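PDB 5GMT: alginate lyase from Aplysia kurodai, which probably cleaves alginate as a polysaccharide lyase of family 14, with a specificity directed at polymannuronate. Local coordinates for residues 144-155 against 175-186. Residues are numbered along the deposited sequence; the frame is centred on the assembly and turned at random.
Sequences RKDGDGELYAYI and YGQSLGRGKFRF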
loop_
_atom_site.group_PDB
_atom_site.type_symbol
_atom_site.label_atom_id
_atom_site.label_comp_id
_atom_site.label_asym_id
_atom_site.label_seq_id
_atom_site.Cartn_x
_atom_site.Cartn_y
_atom_site.Cartn_z
ATOM N N ARG A 144 -1.822 -6.787 -10.555
ATOM C CA ARG A 144 -2.917 -7.201 -11.398
ATOM C C ARG A 144 -2.465 -8.402 -12.195
ATOM O O ARG A 144 -1.409 -8.985 -11.919
ATOM C CB ARG A 144 -3.354 -6.064 -12.327
ATOM C CG ARG A 144 -4.008 -4.881 -11.620
ATOM C CD ARG A 144 -5.453 -5.184 -11.234
ATOM N NE ARG A 144 -6.065 -4.083 -10.490
ATOM C CZ ARG A 144 -7.302 -4.107 -9.994
ATOM N NH1 ARG A 144 -7.777 -3.068 -9.315
ATOM N NH2 ARG A 144 -8.069 -5.174 -10.182
ATOM N N LYS A 145 -3.287 -8.779 -13.166
ATOM C CA LYS A 145 -2.925 -9.786 -14.147
ATOM C C LYS A 145 -1.480 -9.617 -14.618
ATOM O O LYS A 145 -1.052 -8.502 -14.921
ATOM C CB LYS A 145 -3.891 -9.683 -15.329
ATOM C CG LYS A 145 -3.595 -10.592 -16.479
ATOM C CD LYS A 145 -4.401 -10.182 -17.712
ATOM C CE LYS A 145 -5.858 -9.885 -17.350
ATOM N NZ LYS A 145 -6.650 -9.439 -18.533
ATOM N N ASP A 146 -0.735 -10.720 -14.664
ATOM C CA ASP A 146 0.649 -10.736 -15.159
ATOM C C ASP A 146 1.612 -9.877 -14.335
ATOM O O ASP A 146 2.708 -9.541 -14.792
ATOM C CB ASP A 146 0.693 -10.298 -16.630
ATOM C CG ASP A 146 -0.201 -11.157 -17.523
ATOM O OD1 ASP A 146 -0.277 -12.383 -17.283
ATOM O OD2 ASP A 146 -0.835 -10.605 -18.452
ATOM N N GLY A 147 1.217 -9.531 -13.112
ATOM C CA GLY A 147 2.076 -8.725 -12.268
ATOM C C GLY A 147 2.117 -7.231 -12.572
ATOM O O GLY A 147 2.920 -6.501 -11.974
ATOM N N ASP A 148 1.283 -6.767 -13.499
ATOM C CA ASP A 148 1.145 -5.324 -13.709
ATOM C C ASP A 148 0.830 -4.632 -12.372
ATOM O O ASP A 148 0.028 -5.126 -11.599
ATOM C CB ASP A 148 0.037 -5.012 -14.719
ATOM C CG ASP A 148 0.491 -5.164 -16.163
ATOM O OD1 ASP A 148 1.709 -5.086 -16.424
ATOM O OD2 ASP A 148 -0.386 -5.355 -17.034
ATOM N N GLY A 149 1.461 -3.496 -12.110
ATOM C CA GLY A 149 1.190 -2.766 -10.883
ATOM C C GLY A 149 0.339 -1.529 -11.087
ATOM O O GLY A 149 0.188 -1.038 -12.206
ATOM N N GLU A 150 -0.202 -1.009 -9.991
ATOM C CA GLU A 150 -0.976 0.223 -10.042
ATOM C C GLU A 150 -1.002 0.875 -8.675
ATOM O O GLU A 150 -0.730 0.225 -7.660
ATOM C CB GLU A 150 -2.409 -0.058 -10.507
ATOM C CG GLU A 150 -3.262 -0.713 -9.427
ATOM C CD GLU A 150 -4.648 -1.123 -9.917
ATOM O OE1 GLU A 150 -4.778 -1.585 -11.069
ATOM O OE2 GLU A 150 -5.617 -0.978 -9.154
ATOM N N LEU A 151 -1.331 2.161 -8.662
ATOM C CA LEU A 151 -1.794 2.843 -7.455
ATOM C C LEU A 151 -3.281 2.530 -7.305
ATOM O O LEU A 151 -4.023 2.663 -8.259
ATOM C CB LEU A 151 -1.559 4.355 -7.551
ATOM C CG LEU A 151 -2.294 5.242 -6.541
ATOM C CD1 LEU A 151 -1.857 4.886 -5.141
ATOM C CD2 LEU A 151 -2.050 6.726 -6.806
ATOM N N TYR A 152 -3.712 2.088 -6.125
ATOM C CA TYR A 152 -5.105 1.705 -5.916
ATOM C C TYR A 152 -5.696 2.616 -4.862
ATOM O O TYR A 152 -5.556 2.363 -3.661
ATOM C CB TYR A 152 -5.213 0.250 -5.496
ATOM C CG TYR A 152 -6.627 -0.258 -5.355
ATOM C CD1 TYR A 152 -7.491 -0.273 -6.443
ATOM C CD2 TYR A 152 -7.087 -0.755 -4.137
ATOM C CE1 TYR A 152 -8.791 -0.753 -6.320
ATOM C CE2 TYR A 152 -8.390 -1.249 -4.004
ATOM C CZ TYR A 152 -9.232 -1.240 -5.104
ATOM O OH TYR A 152 -10.522 -1.721 -4.989
ATOM N N ALA A 153 -6.347 3.677 -5.327
ATOM C CA ALA A 153 -6.648 4.822 -4.478
ATOM C C ALA A 153 -8.111 4.906 -4.051
ATOM O O ALA A 153 -9.018 4.867 -4.885
ATOM C CB ALA A 153 -6.247 6.106 -5.198
ATOM N N TYR A 154 -8.318 5.007 -2.743
ATOM C CA TYR A 154 -9.586 5.467 -2.192
ATOM C C TYR A 154 -9.437 6.955 -1.912
ATOM O O TYR A 154 -8.740 7.356 -0.987
ATOM C CB TYR A 154 -9.949 4.699 -0.916
ATOM C CG TYR A 154 -10.578 3.355 -1.181
ATOM C CD1 TYR A 154 -9.861 2.342 -1.815
ATOM C CD2 TYR A 154 -11.888 3.098 -0.801
ATOM C CE1 TYR A 154 -10.437 1.110 -2.073
ATOM C CE2 TYR A 154 -12.474 1.861 -1.052
ATOM C CZ TYR A 154 -11.746 0.876 -1.678
ATOM O OH TYR A 154 -12.316 -0.353 -1.935
ATOM N N ILE A 155 -10.075 7.780 -2.736
ATOM C CA ILE A 155 -9.948 9.225 -2.629
ATOM C C ILE A 155 -11.343 9.835 -2.800
ATOM O O ILE A 155 -12.252 9.158 -3.251
ATOM C CB ILE A 155 -8.958 9.773 -3.691
ATOM C CG1 ILE A 155 -9.265 9.161 -5.054
ATOM C CG2 ILE A 155 -7.532 9.435 -3.297
ATOM C CD1 ILE A 155 -8.307 9.621 -6.190
ATOM N N TYR A 175 -15.389 0.909 -5.509
ATOM C CA TYR A 175 -14.089 0.440 -5.025
ATOM C C TYR A 175 -12.994 1.440 -5.350
ATOM O O TYR A 175 -13.276 2.562 -5.752
ATOM C CB TYR A 175 -13.767 -0.920 -5.633
ATOM C CG TYR A 175 -14.856 -1.921 -5.372
ATOM C CD1 TYR A 175 -15.408 -2.049 -4.108
ATOM C CD2 TYR A 175 -15.354 -2.716 -6.391
ATOM C CE1 TYR A 175 -16.422 -2.955 -3.859
ATOM C CE2 TYR A 175 -16.361 -3.623 -6.155
ATOM C CZ TYR A 175 -16.894 -3.736 -4.888
ATOM O OH TYR A 175 -17.900 -4.646 -4.650
ATOM N N GLY A 176 -11.741 1.039 -5.162
ATOM C CA GLY A 176 -10.642 1.959 -5.386
ATOM C C GLY A 176 -10.472 2.359 -6.840
ATOM O O GLY A 176 -10.919 1.644 -7.742
ATOM N N GLN A 177 -9.843 3.513 -7.065
ATOM C CA GLN A 177 -9.495 3.948 -8.412
ATOM C C GLN A 177 -8.156 3.335 -8.800
ATOM O O GLN A 177 -7.223 3.329 -8.001
ATOM C CB GLN A 177 -9.428 5.479 -8.488
ATOM C CG GLN A 177 -10.572 6.180 -7.779
ATOM C CD GLN A 177 -11.916 5.745 -8.324
ATOM O OE1 GLN A 177 -12.134 5.757 -9.538
ATOM N NE2 GLN A 177 -12.806 5.325 -7.439
ATOM N N SER A 178 -8.059 2.796 -10.009
ATOM C CA SER A 178 -6.786 2.259 -10.488
ATOM C C SER A 178 -6.045 3.346 -11.240
ATOM O O SER A 178 -6.518 3.821 -12.274
ATOM C CB SER A 178 -6.997 1.038 -11.390
ATOM O OG SER A 178 -7.544 -0.030 -10.642
ATOM N N LEU A 179 -4.893 3.744 -10.709
ATOM C CA LEU A 179 -4.070 4.776 -11.345
ATOM C C LEU A 179 -2.740 4.202 -11.805
ATOM O O LEU A 179 -2.006 3.582 -11.024
ATOM C CB LEU A 179 -3.828 5.940 -10.381
ATOM C CG LEU A 179 -5.090 6.792 -10.198
ATOM C CD1 LEU A 179 -5.417 6.898 -8.724
ATOM C CD2 LEU A 179 -4.903 8.167 -10.795
ATOM N N GLY A 180 -2.442 4.404 -13.083
ATOM C CA GLY A 180 -1.163 4.012 -13.633
ATOM C C GLY A 180 -0.981 2.523 -13.842
ATOM O O GLY A 180 0.150 2.050 -13.866
ATOM N N ARG A 181 -2.073 1.782 -13.991
ATOM C CA ARG A 181 -1.973 0.331 -14.127
ATOM C C ARG A 181 -1.106 -0.034 -15.320
ATOM O O ARG A 181 -1.317 0.455 -16.435
ATOM C CB ARG A 181 -3.354 -0.316 -14.257
ATOM C CG ARG A 181 -3.327 -1.849 -14.208
ATOM C CD ARG A 181 -4.692 -2.445 -14.545
ATOM N NE ARG A 181 -5.721 -2.077 -13.572
ATOM C CZ ARG A 181 -7.000 -2.428 -13.682
ATOM N NH1 ARG A 181 -7.399 -3.146 -14.727
ATOM N NH2 ARG A 181 -7.881 -2.055 -12.766
ATOM N N GLY A 182 -0.103 -0.868 -15.067
ATOM C CA GLY A 182 0.780 -1.345 -16.117
ATOM C C GLY A 182 1.997 -0.480 -16.368
ATOM O O GLY A 182 2.875 -0.861 -17.149
ATOM N N LYS A 183 2.060 0.683 -15.721
ATOM C CA LYS A 183 3.203 1.579 -15.889
ATOM C C LYS A 183 4.426 1.064 -15.146
ATOM O O LYS A 183 5.551 1.469 -15.430
ATOM C CB LYS A 183 2.849 2.990 -15.432
ATOM C CG LYS A 183 1.794 3.626 -16.329
ATOM C CD LYS A 183 1.907 5.133 -16.356
ATOM C CE LYS A 183 0.860 5.744 -17.282
ATOM N NZ LYS A 183 0.989 5.264 -18.690
ATOM N N PHE A 184 4.197 0.182 -14.183
ATOM C CA PHE A 184 5.279 -0.585 -13.575
ATOM C C PHE A 184 4.767 -2.004 -13.417
ATOM O O PHE A 184 3.572 -2.239 -13.506
ATOM C CB PHE A 184 5.731 0.012 -12.231
ATOM C CG PHE A 184 4.598 0.357 -11.295
ATOM C CD1 PHE A 184 3.961 1.586 -11.382
ATOM C CD2 PHE A 184 4.180 -0.540 -10.324
ATOM C CE1 PHE A 184 2.921 1.913 -10.525
ATOM C CE2 PHE A 184 3.143 -0.219 -9.452
ATOM C CZ PHE A 184 2.509 1.004 -9.559
ATOM N N ARG A 185 5.667 -2.955 -13.212
ATOM C CA ARG A 185 5.265 -4.350 -13.181
ATOM C C ARG A 185 6.111 -5.104 -12.173
ATOM O O ARG A 185 7.285 -4.793 -11.978
ATOM C CB ARG A 185 5.386 -4.996 -14.575
ATOM C CG ARG A 185 4.968 -6.481 -14.621
ATOM C CD ARG A 185 4.990 -7.085 -16.034
ATOM N NE ARG A 185 3.736 -6.863 -16.754
ATOM C CZ ARG A 185 3.363 -7.516 -17.856
ATOM N NH1 ARG A 185 4.140 -8.454 -18.382
ATOM N NH2 ARG A 185 2.202 -7.231 -18.432
ATOM N N PHE A 186 5.490 -6.080 -11.529
ATOM C CA PHE A 186 6.158 -6.925 -10.560
ATOM C C PHE A 186 6.564 -8.238 -11.206
ATOM O O PHE A 186 5.830 -8.780 -12.034
ATOM C CB PHE A 186 5.245 -7.165 -9.363
ATOM C CG PHE A 186 4.790 -5.899 -8.708
ATOM C CD1 PHE A 186 5.695 -5.102 -8.018
ATOM C CD2 PHE A 186 3.470 -5.503 -8.781
ATOM C CE1 PHE A 186 5.282 -3.920 -7.407
ATOM C CE2 PHE A 186 3.054 -4.326 -8.175
ATOM C CZ PHE A 186 3.958 -3.535 -7.493
HETATM O O HOH W 1 5.449 -10.413 -14.108
HETATM O O HOH W 2 2.628 -2.955 -18.496
HETATM O O HOH W 3 -12.324 6.109 -4.435
#
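Leu151 and Leu179 exchange two backbone hydrogen bonds, and Ala153 and Gln177 exchange two more, which sets strands 149-154 and 177-179 as antiparallel neighbours with Tyr152 opposite Ser178 as the non-hydrogen-bonded pair between them. The short strand axes come within 4.7 Å, their N-to-C directions 144° apart, so the strands are antiparallel but splayed. From within the type II beta turn Gly180-Lys183, Gly182 N donates to Gly149 O; past the turn, Phe184 O accepts from Gly149 N, and Phe186 N donates to Gly147 O.

Charged groups gather beside Ser178. The Glu150 carboxylate receives four bonds, two on each oxygen. Arg181 NE reaches Glu150 OE1 at 2.7 Å, nearly in line with the C-O bond of that oxygen, and the two flat groups are only 10° apart. Ser178 OG donates to Glu150 OE2 over 2.6 Å, from the face of the carboxylate opposite to Arg144 NH1, while Arg144 NE donates to Glu150 OE1 from above the carboxylate plane. Arg181 NH2 lies over the Arg144 guanidinium, 3.5 Å from Arg144 CZ, a closeness that the shared carboxylate probably makes tolerable. A glutamine in place of Glu150 would probably leave Arg144 and Arg181 in contact without their common counter-charge. Farther along, Arg185 bends at chi3 (-86°), bringing Arg185 NE to 2.7 Å and Arg185 NH2 to 3.0 Å from Asp148 OD1, both from one face of the carboxylate.

At Gly176 the backbone packs on an aromatic ring: its CA sits over the Tyr152 ring, 3.4 Å from Tyr152 CE1, and its N donates to Tyr152 OH. On the other face of the sheet, Leu179 CD1 touches Ala153 CB (3.7 Å) and Leu151 CD2; Leu151 and Leu179 also meet strands 208-216 and 222-229 of the second sheet, respectively, the facing-sheet packing of a concanavalin-like beta-sandwich.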